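PDB 1UN8: dihydroxyacetone kinase from Citrobacter freundii, which catalyses the ATP-dependent phosphorylation of dihydroxyacetone to dihydroxyacetone phosphate, the second step of the oxidative branch of glycerol fermentation. Local coordinates for residues V51-G56 with L105-N110; G252-M257 with S279-R284; I285-G290 with P330-E335; Q463-G468 with T476-L481; G505-C510 with G530-G535. All blocks are in the same frame, centred on the assembly; numbering follows the deposited sequence.

In the fold
Contacts 1 to 5 follow one another along the chain without interleaving. Contact 1 lies in one six-stranded mixed sheet of the DhaK part, pairing strands 52-59 and 104-109. Contacts 2 and 3 share the other mixed sheet, where strands 254-260 and 285-292 are neighbours; their centres are about 9 Å apart, and R253 of contact 2 forms a salt bridge with D286 of contact 3. Contacts 4 and 5 belong to the helical DhaL barrel, with centres about 14 Å apart, and both hold ATP-binding residues. Contacts 1 and 4 are about 66 Å apart, centre to centre, so the substrate-binding and nucleotide-binding ends of one chain are widely separated.

Contact 1 of 5, residues V51-G56 with L105-N110; sequences VAVISG and LLIVKN
V53 to S55 run parallel to L105 to I107, the axes of the short strands 4.8 Å apart at closest approach with 25° between their directions, as neighbouring inner strands of a mixed sheet in the DhaK fold. A52 O accepts from L105 N at 2.7 Å, I54 N gives to L105 O, and I107 N returns to I54 O at 2.9 Å. The side chains sort onto two faces. On one, V53 CG1 meets I107 CG1 at 3.9 Å, while V51 and L105 pack on helix 172-184. On the other, I54 and L106 lie side by side and point the same way; the CD2 branch of L106 touches I54 CB at 3.8 Å, and both residues pack against helix 88-98. With its hydroxyl swung opposite the backbone N (chi1 -166°), S55 extends the pairing through its side chain, as OG donates to I107 O at 3.1 Å. K109, a substrate-binding residue, bends back at chi3 and chi4, and its NZ is hydrogen-bonded to H65. One water fastens this end: it donates to G56 O at 2.7 Å and accepts from both N and NZ of K109.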
# COMPACT_ATOMS: atom_id res chain seq x y z
N VAL A 51 -10.44 18.15 26.15
CA VAL A 51 -9.23 17.45 26.56
C VAL A 51 -8.40 17.10 25.33
O VAL A 51 -8.92 16.65 24.32
CB VAL A 51 -9.57 16.15 27.32
CG1 VAL A 51 -8.32 15.30 27.49
CG2 VAL A 51 -10.17 16.50 28.69
N ALA A 52 -7.10 17.32 25.43
CA ALA A 52 -6.20 17.01 24.33
C ALA A 52 -5.81 15.53 24.36
O ALA A 52 -5.53 14.96 25.42
CB ALA A 52 -4.95 17.89 24.42
N VAL A 53 -5.80 14.90 23.18
CA VAL A 53 -5.40 13.51 23.07
C VAL A 53 -4.12 13.47 22.21
O VAL A 53 -4.19 13.56 20.98
CB VAL A 53 -6.49 12.66 22.38
CG1 VAL A 53 -6.08 11.20 22.30
CG2 VAL A 53 -7.81 12.80 23.12
N ILE A 54 -2.97 13.33 22.85
CA ILE A 54 -1.68 13.32 22.14
C ILE A 54 -1.15 11.90 21.95
O ILE A 54 -1.35 11.03 22.82
CB ILE A 54 -0.61 14.13 22.90
CG1 ILE A 54 -0.85 15.63 22.72
CG2 ILE A 54 0.78 13.74 22.44
CD1 ILE A 54 0.00 16.49 23.63
N SER A 55 -0.49 11.67 20.82
CA SER A 55 0.11 10.37 20.57
C SER A 55 1.42 10.55 19.82
O SER A 55 1.98 11.65 19.76
CB SER A 55 -0.84 9.49 19.75
OG SER A 55 -0.41 8.14 19.77
N GLY A 56 1.91 9.46 19.23
CA GLY A 56 3.16 9.53 18.50
C GLY A 56 4.05 8.34 18.75
O GLY A 56 3.56 7.23 19.03
N LEU A 105 -4.54 13.51 27.47
CA LEU A 105 -4.33 12.08 27.60
C LEU A 105 -3.25 11.65 26.61
O LEU A 105 -3.39 11.87 25.40
CB LEU A 105 -5.62 11.32 27.29
CG LEU A 105 -5.43 9.84 27.00
CD1 LEU A 105 -4.86 9.17 28.24
CD2 LEU A 105 -6.75 9.19 26.59
N LEU A 106 -2.16 11.10 27.12
CA LEU A 106 -1.09 10.61 26.24
C LEU A 106 -1.43 9.14 25.93
O LEU A 106 -1.66 8.35 26.85
CB LEU A 106 0.27 10.69 26.94
CG LEU A 106 0.77 12.06 27.43
CD1 LEU A 106 2.13 11.89 28.11
CD2 LEU A 106 0.85 13.06 26.29
N ILE A 107 -1.52 8.79 24.65
CA ILE A 107 -1.79 7.42 24.26
C ILE A 107 -0.45 6.87 23.74
O ILE A 107 0.04 7.29 22.67
CB ILE A 107 -2.85 7.34 23.16
CG1 ILE A 107 -4.14 8.03 23.63
CG2 ILE A 107 -3.10 5.86 22.78
CD1 ILE A 107 -5.36 7.15 23.64
N VAL A 108 0.14 5.94 24.48
CA VAL A 108 1.44 5.38 24.10
C VAL A 108 1.47 3.88 23.80
O VAL A 108 0.99 3.07 24.58
CB VAL A 108 2.47 5.67 25.20
CG1 VAL A 108 3.82 5.09 24.82
CG2 VAL A 108 2.58 7.17 25.40
N LYS A 109 2.06 3.52 22.66
CA LYS A 109 2.19 2.11 22.27
C LYS A 109 3.22 1.50 23.22
O LYS A 109 4.18 2.16 23.61
CB LYS A 109 2.63 2.00 20.80
CG LYS A 109 1.59 2.51 19.81
CD LYS A 109 1.92 2.17 18.35
CE LYS A 109 3.28 2.70 17.91
NZ LYS A 109 3.44 4.16 18.13
N ASN A 110 3.02 0.25 23.60
CA ASN A 110 3.92 -0.40 24.56
C ASN A 110 5.35 -0.65 24.09
O ASN A 110 5.67 -1.71 23.56
CB ASN A 110 3.31 -1.72 25.03
CG ASN A 110 3.75 -2.10 26.43
OD1 ASN A 110 4.66 -1.49 26.99
ND2 ASN A 110 3.09 -3.11 27.02
O HOH W 1 3.68 5.40 21.01

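Contact 2 of 5, residues G252-M257 with S279-R284; sequences GRLAVM and SPLHSR
R284 sets off with CG beside its own backbone N (chi1 -57°) and bends once more at chi3 (55°), which turns the side of its guanidinium toward G252. R253 is folded more tightly, bent at both chi2 and chi3, and curls back over the end of segment 279-284. Each arginine thus reaches a carbonyl of the other segment. R284 grips G252 O side-on, with NE at 2.9 Å and NH2 at 3.0 Å, and the oxygen lies in the guanidinium plane; NH2 also bonds to P249 O, so the group is fixed in rotation. R253 NH1 donates to S283 O at 2.9 Å on a lone pair in the carbonyl plane, although the oxygen sits somewhat out of the guanidinium plane. A face of that guanidinium rests on R284 CA, and R253 NE makes a salt bridge with D286. The backbones also join, L254 N giving to R284 O at 2.7 Å.

The apolar part lies deeper. L254 CD1 covers a face of the R284 guanidinium near its rim and also meets L281 CD1 at 3.4 Å, the two leucines crossing at about a right angle. V256 CG2 approaches the other branch, L281 CD2, at 4.2 Å, and L281 goes on to pack against helix 233-247. The arrangement ties the start of strand 254-260 to the turn that follows helix 266-277 and leads into strand 285-292, its parallel neighbour: a beta-alpha-beta crossover in the second sheet of the DhaK fold.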
# COMPACT_ATOMS: atom_id res chain seq x y z
N GLY A 252 -20.40 -12.09 21.80
CA GLY A 252 -20.40 -10.65 21.58
C GLY A 252 -20.07 -10.26 20.14
O GLY A 252 -19.34 -10.97 19.44
N ARG A 253 -20.61 -9.13 19.70
CA ARG A 253 -20.37 -8.64 18.36
C ARG A 253 -18.95 -8.07 18.26
O ARG A 253 -18.35 -7.69 19.27
CB ARG A 253 -21.41 -7.57 17.98
CG ARG A 253 -22.85 -8.05 18.10
CD ARG A 253 -23.05 -9.42 17.48
NE ARG A 253 -22.90 -9.41 16.03
CZ ARG A 253 -22.95 -10.50 15.27
NH1 ARG A 253 -23.14 -11.69 15.84
NH2 ARG A 253 -22.81 -10.42 13.95
N LEU A 254 -18.44 -8.02 17.03
CA LEU A 254 -17.08 -7.56 16.78
C LEU A 254 -16.89 -6.68 15.56
O LEU A 254 -17.56 -6.81 14.54
CB LEU A 254 -16.13 -8.76 16.59
CG LEU A 254 -16.07 -9.84 17.68
CD1 LEU A 254 -15.50 -11.13 17.12
CD2 LEU A 254 -15.23 -9.37 18.85
N ALA A 255 -15.93 -5.79 15.69
CA ALA A 255 -15.51 -4.94 14.60
C ALA A 255 -14.10 -5.47 14.30
O ALA A 255 -13.31 -5.64 15.23
CB ALA A 255 -15.47 -3.46 14.99
N VAL A 256 -13.75 -5.72 13.04
CA VAL A 256 -12.42 -6.23 12.72
C VAL A 256 -11.70 -5.32 11.74
O VAL A 256 -12.24 -4.94 10.70
CB VAL A 256 -12.50 -7.66 12.13
CG1 VAL A 256 -11.16 -8.10 11.57
CG2 VAL A 256 -12.98 -8.64 13.19
N MET A 257 -10.46 -4.98 12.09
CA MET A 257 -9.65 -4.14 11.24
C MET A 257 -8.56 -4.94 10.51
O MET A 257 -7.71 -5.57 11.14
CB MET A 257 -9.02 -3.02 12.06
CG MET A 257 -7.93 -2.26 11.33
SD MET A 257 -7.36 -0.81 12.24
CE MET A 257 -6.87 -1.55 13.80
N SER A 279 -13.98 -17.20 7.80
CA SER A 279 -13.42 -17.81 9.00
C SER A 279 -14.49 -17.97 10.07
O SER A 279 -15.56 -17.37 9.99
CB SER A 279 -12.26 -16.96 9.54
OG SER A 279 -12.72 -15.76 10.13
N PRO A 280 -14.22 -18.81 11.08
CA PRO A 280 -15.17 -19.04 12.16
C PRO A 280 -15.51 -17.74 12.88
O PRO A 280 -16.44 -17.69 13.69
CB PRO A 280 -14.43 -20.02 13.06
CG PRO A 280 -13.56 -20.76 12.11
CD PRO A 280 -13.04 -19.68 11.22
N LEU A 281 -14.75 -16.69 12.58
CA LEU A 281 -14.95 -15.38 13.21
C LEU A 281 -16.08 -14.62 12.53
O LEU A 281 -16.63 -13.66 13.08
CB LEU A 281 -13.65 -14.59 13.10
CG LEU A 281 -13.53 -13.25 13.79
CD1 LEU A 281 -13.80 -13.40 15.26
CD2 LEU A 281 -12.15 -12.70 13.56
N HIS A 282 -16.41 -15.08 11.34
CA HIS A 282 -17.44 -14.51 10.48
C HIS A 282 -18.79 -14.12 11.08
O HIS A 282 -19.24 -12.98 10.94
CB HIS A 282 -17.62 -15.48 9.29
CG HIS A 282 -18.99 -15.48 8.70
ND1 HIS A 282 -19.54 -14.38 8.06
CD2 HIS A 282 -19.92 -16.47 8.61
CE1 HIS A 282 -20.74 -14.69 7.61
NE2 HIS A 282 -21.00 -15.95 7.92
N SER A 283 -19.45 -15.07 11.75
CA SER A 283 -20.77 -14.84 12.33
C SER A 283 -20.87 -13.78 13.43
O SER A 283 -21.96 -13.49 13.89
CB SER A 283 -21.34 -16.15 12.87
OG SER A 283 -20.53 -16.67 13.91
N ARG A 284 -19.75 -13.20 13.84
CA ARG A 284 -19.79 -12.21 14.91
C ARG A 284 -19.33 -10.84 14.44
O ARG A 284 -19.28 -9.91 15.23
CB ARG A 284 -18.90 -12.66 16.07
CG ARG A 284 -19.29 -14.02 16.63
CD ARG A 284 -18.31 -14.50 17.68
NE ARG A 284 -18.15 -13.53 18.76
CZ ARG A 284 -17.25 -13.64 19.72
NH1 ARG A 284 -16.44 -14.69 19.75
NH2 ARG A 284 -17.14 -12.70 20.65

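Contact 3 of 5, residues I285-G290 with P330-E335; sequences IDWLIG and PVPPRE
The indole of W287 stands beside the proline-rich chain, with V331 N at its edge and in its plane and P332 CG approaching obliquely. The tryptophan CG sits beside its own backbone N (chi1 -54°), which brings the benzene part of the indole to P332. W287 and P332 point the same way, and CG of the proline comes to 3.4 Å from CZ3 of the tryptophan while CD lies close to the same corner. P330 CB touches CE3 of W287 at 4.0 Å, so two prolines touch the benzene part. The indole NE1 is hydrogen-bonded to E315. The guanidinium of R334 has V331 CG1 and P332 CD over one face, near the rim, and it donates through NE to S24 O of the second subunit.

Beneath these groups, L288 and V331 form one antiparallel hydrogen-bonded pair. L288 N gives to V331 O at 2.7 Å, and V331 N returns to L288 O at 2.9 Å. CA-H...O contacts stand on either side of this pair, from P330 CA to L288 O and from P332 CA to D286 O. L288 CD1 meets P333 CB at 4.1 Å, crossing at about a right angle, and both residues also pack on I22 of the second subunit.

Strand 285-292 is the outermost of its sheet within the chain, and segment 330-335 lies along its edge. Because P330, P332 and P333 have no amide hydrogen, V331 alone of these four can donate from its backbone; beyond the single bridge the contact rests largely on proline rings and apolar branches, with the two CA-H...O contacts.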
# COMPACT_ATOMS: atom_id res chain seq x y z
N ILE A 285 -19.01 -10.72 13.16
CA ILE A 285 -18.55 -9.47 12.59
C ILE A 285 -19.68 -8.56 12.14
O ILE A 285 -20.53 -8.98 11.35
CB ILE A 285 -17.66 -9.70 11.35
CG1 ILE A 285 -16.63 -10.80 11.62
CG2 ILE A 285 -16.96 -8.39 10.98
CD1 ILE A 285 -15.26 -10.35 11.83
N ASP A 286 -19.68 -7.31 12.60
CA ASP A 286 -20.71 -6.37 12.19
C ASP A 286 -20.07 -5.24 11.42
O ASP A 286 -20.75 -4.45 10.76
CB ASP A 286 -21.48 -5.79 13.39
CG ASP A 286 -22.37 -6.81 14.07
OD1 ASP A 286 -22.92 -7.68 13.35
OD2 ASP A 286 -22.55 -6.74 15.30
N TRP A 287 -18.75 -5.15 11.51
CA TRP A 287 -18.03 -4.11 10.80
C TRP A 287 -16.61 -4.50 10.39
O TRP A 287 -15.93 -5.24 11.10
CB TRP A 287 -17.95 -2.82 11.63
CG TRP A 287 -19.27 -2.29 12.11
CD1 TRP A 287 -19.85 -2.51 13.33
CD2 TRP A 287 -20.18 -1.47 11.37
NE1 TRP A 287 -21.06 -1.87 13.40
CE2 TRP A 287 -21.29 -1.23 12.21
CE3 TRP A 287 -20.17 -0.91 10.09
CZ2 TRP A 287 -22.38 -0.45 11.81
CZ3 TRP A 287 -21.25 -0.14 9.68
CH2 TRP A 287 -22.35 0.08 10.54
N LEU A 288 -16.18 -4.02 9.23
CA LEU A 288 -14.83 -4.23 8.74
C LEU A 288 -14.18 -2.86 8.63
O LEU A 288 -14.81 -1.89 8.19
CB LEU A 288 -14.81 -4.88 7.36
CG LEU A 288 -15.08 -6.37 7.25
CD1 LEU A 288 -14.87 -6.78 5.80
CD2 LEU A 288 -14.14 -7.15 8.15
N ILE A 289 -12.93 -2.76 9.06
CA ILE A 289 -12.19 -1.52 8.96
C ILE A 289 -11.00 -1.94 8.08
O ILE A 289 -10.10 -2.67 8.53
CB ILE A 289 -11.68 -1.00 10.33
CG1 ILE A 289 -12.84 -0.76 11.30
CG2 ILE A 289 -10.97 0.31 10.13
CD1 ILE A 289 -13.47 -2.02 11.83
N GLY A 290 -11.02 -1.49 6.83
CA GLY A 290 -9.97 -1.85 5.89
C GLY A 290 -10.54 -2.90 4.97
O GLY A 290 -11.75 -3.08 4.96
N PRO A 330 -15.87 2.46 8.72
CA PRO A 330 -16.21 1.04 8.89
C PRO A 330 -17.34 0.61 7.96
O PRO A 330 -18.26 1.38 7.68
CB PRO A 330 -16.62 0.97 10.36
CG PRO A 330 -15.76 2.03 10.99
CD PRO A 330 -15.89 3.16 10.01
N VAL A 331 -17.28 -0.62 7.48
CA VAL A 331 -18.30 -1.12 6.57
C VAL A 331 -18.72 -2.54 6.93
O VAL A 331 -17.90 -3.38 7.26
CB VAL A 331 -17.79 -1.12 5.11
CG1 VAL A 331 -18.85 -1.69 4.17
CG2 VAL A 331 -17.40 0.30 4.69
N PRO A 332 -20.02 -2.82 6.90
CA PRO A 332 -20.47 -4.17 7.23
C PRO A 332 -20.00 -5.10 6.12
O PRO A 332 -20.11 -4.75 4.94
CB PRO A 332 -21.99 -4.03 7.22
CG PRO A 332 -22.22 -2.59 7.50
CD PRO A 332 -21.16 -1.91 6.69
N PRO A 333 -19.47 -6.28 6.46
CA PRO A 333 -19.04 -7.16 5.37
C PRO A 333 -20.24 -7.44 4.47
O PRO A 333 -21.22 -8.01 4.92
CB PRO A 333 -18.57 -8.41 6.11
CG PRO A 333 -19.42 -8.43 7.33
CD PRO A 333 -19.39 -6.98 7.76
N ARG A 334 -20.15 -7.02 3.22
CA ARG A 334 -21.25 -7.21 2.28
C ARG A 334 -21.30 -8.65 1.83
O ARG A 334 -20.28 -9.33 1.84
CB ARG A 334 -21.08 -6.33 1.05
CG ARG A 334 -20.59 -4.94 1.33
CD ARG A 334 -21.54 -4.18 2.19
NE ARG A 334 -21.26 -2.75 2.14
CZ ARG A 334 -21.97 -1.82 2.76
NH1 ARG A 334 -23.02 -2.17 3.50
NH2 ARG A 334 -21.64 -0.54 2.63
N GLU A 335 -22.48 -9.13 1.45
CA GLU A 335 -22.58 -10.49 0.95
C GLU A 335 -22.31 -10.39 -0.55
O GLU A 335 -22.49 -9.34 -1.17
CB GLU A 335 -23.96 -11.11 1.22
CG GLU A 335 -25.04 -10.71 0.25
CD GLU A 335 -26.35 -11.45 0.49
OE1 GLU A 335 -26.93 -11.29 1.59
OE2 GLU A 335 -26.80 -12.19 -0.42

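Contact 4 of 5, residues Q463-G468 with T476-L481; sequences QMKFYG and TMIDAL
M464 points from helix 453-468 toward segment 476-481 and carries nearly the whole contact on its terminal methyl. The side chain leaves with CG opposite the backbone N (chi1 -175°), then turns at chi3 so that CE enters a group of three apolar residues. I478 comes from the other helix and the two side chains slide past each other in opposite directions, M464 CE lying 3.3 Å from I478 CD1. L481 crosses M464 obliquely, its CD1 branch 3.9 Å from the same methyl. M477 CE arrives from a third direction, 4.2 Å from M464 CE; its chain starts from chi1 65°, between backbone N and carbonyl carbon, and is bent again at chi3. K465 lends its aliphatic part, with CG 4.2 Å from I478 CD1, and sends NZ on to Q482.

Near the start of helix 478-490, T476 and D479 fit a capping box, though its bonds are less sure in the model, and M477 O takes the amides of A480 at 3.0 Å and L481 at 2.9 Å. Behind the apolar group, helix 430-448 adds L435 against M464, M436 against M477 and F439 against L481. Another side of helix 453-468 faces the second subunit, whose E123 receives bonds from Q463 and Y467.

G468, T476 and M477 bind ATP, and M477 also lies about 4 Å from the bound phospholipid at nearest side-chain approach. The close contacts between the segments are all carbon to carbon, so this packing, which includes M477 of both the ATP site and the lipid's surroundings, is held without directional polar bonds from one segment to the other.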
# COMPACT_ATOMS: atom_id res chain seq x y z
N GLN A 463 -10.06 -3.20 -39.76
CA GLN A 463 -10.31 -3.57 -38.37
C GLN A 463 -9.13 -4.37 -37.83
O GLN A 463 -8.73 -4.21 -36.67
CB GLN A 463 -11.61 -4.39 -38.28
CG GLN A 463 -12.83 -3.56 -38.61
CD GLN A 463 -12.89 -2.28 -37.79
OE1 GLN A 463 -12.55 -1.20 -38.27
NE2 GLN A 463 -13.35 -2.40 -36.54
N MET A 464 -8.54 -5.21 -38.67
CA MET A 464 -7.41 -5.99 -38.25
C MET A 464 -6.28 -5.03 -37.85
O MET A 464 -5.56 -5.24 -36.87
CB MET A 464 -6.98 -6.92 -39.37
CG MET A 464 -5.87 -7.88 -39.01
SD MET A 464 -5.90 -9.34 -40.07
CE MET A 464 -5.53 -8.60 -41.65
N LYS A 465 -6.14 -3.94 -38.60
CA LYS A 465 -5.09 -2.96 -38.32
C LYS A 465 -5.36 -2.16 -37.05
O LYS A 465 -4.45 -1.90 -36.27
CB LYS A 465 -4.93 -1.99 -39.50
CG LYS A 465 -4.45 -2.67 -40.78
CD LYS A 465 -4.48 -1.73 -41.98
CE LYS A 465 -3.54 -0.56 -41.79
NZ LYS A 465 -3.44 0.24 -43.04
N PHE A 466 -6.61 -1.78 -36.84
CA PHE A 466 -6.98 -1.00 -35.67
C PHE A 466 -6.65 -1.73 -34.37
O PHE A 466 -6.01 -1.17 -33.48
CB PHE A 466 -8.47 -0.67 -35.70
CG PHE A 466 -8.90 0.16 -34.53
CD1 PHE A 466 -8.69 1.54 -34.53
CD2 PHE A 466 -9.45 -0.44 -33.39
CE1 PHE A 466 -9.01 2.31 -33.42
CE2 PHE A 466 -9.77 0.32 -32.27
CZ PHE A 466 -9.55 1.71 -32.29
N TYR A 467 -7.09 -2.97 -34.26
CA TYR A 467 -6.86 -3.76 -33.06
C TYR A 467 -5.45 -4.33 -33.03
O TYR A 467 -4.78 -4.29 -31.99
CB TYR A 467 -7.88 -4.91 -32.99
CG TYR A 467 -9.32 -4.47 -32.97
CD1 TYR A 467 -10.26 -5.06 -33.81
CD2 TYR A 467 -9.75 -3.45 -32.12
CE1 TYR A 467 -11.59 -4.64 -33.81
CE2 TYR A 467 -11.07 -3.03 -32.11
CZ TYR A 467 -11.99 -3.62 -32.96
OH TYR A 467 -13.30 -3.20 -32.97
N GLY A 468 -5.00 -4.85 -34.16
CA GLY A 468 -3.67 -5.43 -34.23
C GLY A 468 -2.56 -4.42 -34.07
O GLY A 468 -1.47 -4.77 -33.62
N THR A 476 4.08 -8.00 -41.45
CA THR A 476 3.02 -8.97 -41.17
C THR A 476 2.25 -9.18 -42.46
O THR A 476 2.48 -8.47 -43.44
CB THR A 476 2.04 -8.47 -40.09
OG1 THR A 476 1.13 -7.52 -40.68
CG2 THR A 476 2.80 -7.82 -38.95
N MET A 477 1.32 -10.13 -42.46
CA MET A 477 0.53 -10.39 -43.66
C MET A 477 -0.05 -9.11 -44.27
O MET A 477 -0.33 -9.05 -45.46
CB MET A 477 -0.58 -11.37 -43.32
CG MET A 477 -1.59 -10.84 -42.35
SD MET A 477 -2.74 -12.15 -41.95
CE MET A 477 -3.86 -12.04 -43.33
N ILE A 478 -0.21 -8.08 -43.45
CA ILE A 478 -0.75 -6.81 -43.92
C ILE A 478 0.06 -6.29 -45.11
O ILE A 478 -0.51 -5.76 -46.07
CB ILE A 478 -0.71 -5.74 -42.80
CG1 ILE A 478 -1.50 -6.23 -41.58
CG2 ILE A 478 -1.28 -4.42 -43.31
CD1 ILE A 478 -2.95 -6.50 -41.84
N ASP A 479 1.38 -6.45 -45.05
CA ASP A 479 2.25 -5.98 -46.12
C ASP A 479 1.94 -6.53 -47.51
O ASP A 479 2.33 -5.93 -48.51
CB ASP A 479 3.71 -6.27 -45.77
CG ASP A 479 4.07 -5.76 -44.41
OD1 ASP A 479 4.05 -4.53 -44.22
OD2 ASP A 479 4.40 -6.57 -43.52
N ALA A 480 1.25 -7.66 -47.56
CA ALA A 480 0.89 -8.26 -48.83
C ALA A 480 -0.61 -8.09 -49.06
O ALA A 480 -1.06 -7.89 -50.19
CB ALA A 480 1.28 -9.75 -48.84
N LEU A 481 -1.39 -8.16 -47.98
CA LEU A 481 -2.84 -8.06 -48.07
C LEU A 481 -3.33 -6.70 -48.56
O LEU A 481 -4.11 -6.62 -49.50
CB LEU A 481 -3.49 -8.35 -46.71
CG LEU A 481 -4.76 -9.20 -46.65
CD1 LEU A 481 -5.64 -8.67 -45.55
CD2 LEU A 481 -5.50 -9.19 -47.97

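Contact 5 of 5, residues G505-C510 with G530-G535; sequences GAERTC and GNMDPG
T509 OG1 is held from two sides: it donates to A506 O at 2.7 Å, on a lone pair in the carbonyl plane, and accepts from D533 N at 3.2 Å along an almost straight N-H...O line (176°). Chi1 of 77° places the hydroxyl between the residue's own N and carbonyl carbon, where it can reach back one turn of helix 495-511 and still face the incoming loop. One side chain therefore links a helix carbonyl to the amide of D533, the residue just before helix 534-547. D533 occupies the N-cap position of that helix, and its OD2 accepts from A536 N.

M532 fills the apolar side. With CG opposite the backbone N (chi1 -170°), its chain runs back along the helix, crossing T509 at a slant, and CE ends 3.8 Å from A506 CB and 3.5 Å from A506 O. At its base, M532 CB sits tightly against C510 SG, at 3.3 Å, close to where the two backbones come nearest. The carbonyl oxygens T509 O and N531 O stand 3.4 Å apart, two acceptors side by side; R475 bonds to both, NE to T509 O and NH2, weakly, to N531 O, which would probably ease their repulsion.

D533, P534 and G535 bind ATP, and through D533 the contact joins this ATP-binding turn to a neighbouring barrel helix. Its chemistry divides clearly: the T509 hydroxyl, itself bonded to A506 O, holds D533 N by one straight bond, while the methionine packs the loop just before it onto the helix.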
# COMPACT_ATOMS: atom_id res chain seq x y z
N GLY A 505 4.75 -6.73 -51.88
CA GLY A 505 4.69 -6.47 -50.46
C GLY A 505 5.38 -7.56 -49.65
O GLY A 505 6.07 -7.27 -48.68
N ALA A 506 5.19 -8.82 -50.05
CA ALA A 506 5.83 -9.91 -49.33
C ALA A 506 7.34 -9.76 -49.48
O ALA A 506 8.10 -9.98 -48.54
CB ALA A 506 5.38 -11.24 -49.89
N GLU A 507 7.76 -9.38 -50.68
CA GLU A 507 9.17 -9.20 -50.96
C GLU A 507 9.74 -8.09 -50.09
O GLU A 507 10.86 -8.21 -49.60
CB GLU A 507 9.37 -8.90 -52.46
CG GLU A 507 9.28 -10.16 -53.32
CD GLU A 507 9.05 -9.88 -54.79
OE1 GLU A 507 9.16 -10.84 -55.59
OE2 GLU A 507 8.75 -8.72 -55.14
N ARG A 508 8.97 -7.03 -49.86
CA ARG A 508 9.45 -5.94 -49.02
C ARG A 508 9.78 -6.42 -47.61
O ARG A 508 10.71 -5.90 -46.98
CB ARG A 508 8.43 -4.79 -48.97
CG ARG A 508 8.43 -3.91 -50.23
CD ARG A 508 7.54 -2.69 -50.09
NE ARG A 508 6.12 -2.98 -50.25
CZ ARG A 508 5.47 -3.01 -51.41
NH1 ARG A 508 6.12 -2.77 -52.54
NH2 ARG A 508 4.18 -3.29 -51.44
N THR A 509 9.05 -7.42 -47.11
CA THR A 509 9.30 -7.93 -45.76
C THR A 509 10.63 -8.66 -45.66
O THR A 509 11.15 -8.86 -44.57
CB THR A 509 8.17 -8.87 -45.24
OG1 THR A 509 8.28 -10.16 -45.85
CG2 THR A 509 6.82 -8.28 -45.55
N CYS A 510 11.18 -9.08 -46.79
CA CYS A 510 12.46 -9.77 -46.77
C CYS A 510 13.58 -8.78 -46.53
O CYS A 510 14.61 -9.12 -45.96
CB CYS A 510 12.73 -10.48 -48.09
SG CYS A 510 11.80 -12.00 -48.29
N GLY A 530 14.61 -16.33 -47.14
CA GLY A 530 14.43 -17.01 -45.87
C GLY A 530 14.07 -16.03 -44.76
O GLY A 530 13.83 -16.42 -43.62
N ASN A 531 14.04 -14.75 -45.11
CA ASN A 531 13.71 -13.69 -44.16
C ASN A 531 12.30 -13.17 -44.44
O ASN A 531 11.91 -12.10 -43.95
CB ASN A 531 14.68 -12.51 -44.29
CG ASN A 531 16.08 -12.84 -43.79
OD1 ASN A 531 16.26 -13.36 -42.68
ND2 ASN A 531 17.09 -12.52 -44.60
N MET A 532 11.54 -13.91 -45.25
CA MET A 532 10.19 -13.49 -45.59
C MET A 532 9.21 -13.80 -44.47
O MET A 532 9.27 -14.88 -43.87
CB MET A 532 9.71 -14.17 -46.88
CG MET A 532 8.41 -13.58 -47.43
SD MET A 532 7.96 -14.23 -49.05
CE MET A 532 8.74 -13.05 -50.13
N ASP A 533 8.33 -12.85 -44.18
CA ASP A 533 7.33 -13.06 -43.15
C ASP A 533 6.34 -14.12 -43.64
O ASP A 533 5.85 -14.04 -44.77
CB ASP A 533 6.59 -11.77 -42.85
CG ASP A 533 5.40 -11.99 -41.93
OD1 ASP A 533 5.62 -12.45 -40.79
OD2 ASP A 533 4.26 -11.71 -42.35
N PRO A 534 6.03 -15.12 -42.81
CA PRO A 534 5.09 -16.18 -43.19
C PRO A 534 3.71 -15.64 -43.57
O PRO A 534 3.12 -16.06 -44.57
CB PRO A 534 5.04 -17.06 -41.94
CG PRO A 534 6.39 -16.85 -41.33
CD PRO A 534 6.57 -15.36 -41.46
N GLY A 535 3.21 -14.70 -42.77
CA GLY A 535 1.92 -14.13 -43.05
C GLY A 535 1.83 -13.59 -44.46
O GLY A 535 0.96 -13.99 -45.23